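Local coordinates for XRE-family like protein (PDB 3F6W) that probably binds DNA through a helix-turn-helix domain of the XRE family, at residues Q13-L16 against D17-E21. Residues are numbered along the deposited sequence; the frame is centred on the assembly and turned at random. Where two conformers were deposited one is given.
Sequences QALL and DLLLE
Leu19 meets both Leu15 and Leu16 one turn back along helix 3-26, the long first helix of this helix-turn-helix protein. The evidence is a pair of loose apolar approaches by one methyl: Leu19 CD1 lies 4.5 Å from Leu15 CG and 4.4 Å from Leu16 CD2. With CG beside its own backbone N, the Leu19 side chain leans back toward the preceding turn, and its CG rests 3.4 Å from Leu15 O. Leu15 and Leu19 both touch Phe59 of helix 56-66 and Leu73 of helix 70-78, while Leu16 packs on Ala50. Leu18 repeats the backward lean, its CG coming 3.4 Å from Ala14 O, and also reaches Leu73.

Regular alpha-helical geometry underlies the arrangement: four successive i to i+4 hydrogen bonds, from Asp17 N to Gln13 O through Leu20 N to Leu16 O, are each 2.9 Å long, with N-H...O angles of 148° to 165°.

Asp17 is turned otherwise. Its CG stands anti to the backbone N (chi1 -167°), carrying the carboxylate off the preceding turn toward the second subunit, whose Asn2 N is hydrogen-bonded to OD2; OD1 is hydrogen-bonded to a BTB molecule, probably from the crystallisation liquor. What remains against the earlier turn is the Asp17 methylene, with CB 3.2 Å from Ala14 O.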
# COMPACT_ATOMS: atom_id res chain seq x y z
N GLN A 13 -0.13 -7.57 0.42
CA GLN A 13 0.99 -8.03 1.23
C GLN A 13 0.66 -7.94 2.72
O GLN A 13 1.04 -8.83 3.49
CB GLN A 13 2.27 -7.28 0.88
CG GLN A 13 2.82 -7.63 -0.50
CD GLN A 13 3.49 -8.99 -0.54
OE1 GLN A 13 3.27 -9.78 -1.46
NE2 GLN A 13 4.33 -9.26 0.45
N ALA A 14 -0.07 -6.90 3.10
CA ALA A 14 -0.50 -6.73 4.49
C ALA A 14 -1.44 -7.87 4.89
O ALA A 14 -1.33 -8.42 5.99
CB ALA A 14 -1.18 -5.35 4.69
N LEU A 15 -2.35 -8.23 3.99
CA LEU A 15 -3.19 -9.40 4.24
C LEU A 15 -2.36 -10.67 4.46
O LEU A 15 -2.64 -11.45 5.38
CB LEU A 15 -4.21 -9.60 3.12
CG LEU A 15 -5.24 -10.70 3.38
CD1 LEU A 15 -5.99 -10.40 4.68
CD2 LEU A 15 -6.21 -10.79 2.21
N LEU A 16 -1.35 -10.90 3.62
CA LEU A 16 -0.48 -12.06 3.85
C LEU A 16 0.22 -11.99 5.22
O LEU A 16 0.37 -13.01 5.91
CB LEU A 16 0.56 -12.22 2.74
CG LEU A 16 0.06 -12.56 1.33
CD1 LEU A 16 1.25 -12.79 0.41
CD2 LEU A 16 -0.88 -13.79 1.35
N ASP A 17 0.68 -10.80 5.58
CA ASP A 17 1.32 -10.56 6.88
C ASP A 17 0.36 -10.98 8.00
O ASP A 17 0.73 -11.73 8.92
CB ASP A 17 1.68 -9.06 6.98
CG ASP A 17 2.62 -8.72 8.14
OD1 ASP A 17 3.20 -9.65 8.76
OD2 ASP A 17 2.81 -7.50 8.41
N LEU A 18 -0.88 -10.52 7.92
CA LEU A 18 -1.89 -10.88 8.92
C LEU A 18 -2.17 -12.37 8.95
O LEU A 18 -2.39 -12.93 10.02
CB LEU A 18 -3.20 -10.11 8.70
CG LEU A 18 -3.08 -8.59 8.92
CD1 LEU A 18 -4.30 -7.87 8.37
CD2 LEU A 18 -2.87 -8.27 10.41
N LEU A 19 -2.17 -13.00 7.78
CA LEU A 19 -2.48 -14.43 7.73
C LEU A 19 -1.36 -15.25 8.34
O LEU A 19 -1.61 -16.28 8.98
CB LEU A 19 -2.70 -14.91 6.29
CG LEU A 19 -4.04 -14.59 5.64
CD1 LEU A 19 -4.00 -14.94 4.17
CD2 LEU A 19 -5.15 -15.34 6.35
N LEU A 20 -0.13 -14.81 8.11
CA LEU A 20 1.02 -15.50 8.69
C LEU A 20 0.98 -15.34 10.21
O LEU A 20 1.16 -16.30 10.95
CB LEU A 20 2.33 -14.97 8.11
CG LEU A 20 3.63 -15.53 8.68
CD1 LEU A 20 3.68 -17.05 8.51
CD2 LEU A 20 4.81 -14.87 7.99
N GLU A 21 0.72 -14.12 10.67
CA GLU A 21 0.55 -13.89 12.10
C GLU A 21 -0.50 -14.86 12.67
O GLU A 21 -0.31 -15.45 13.74
CB GLU A 21 0.09 -12.46 12.35
CG GLU A 21 -0.04 -12.07 13.80
CD GLU A 21 -0.18 -10.56 13.93
OE1 GLU A 21 -1.27 -10.05 13.63
OE2 GLU A 21 0.81 -9.89 14.28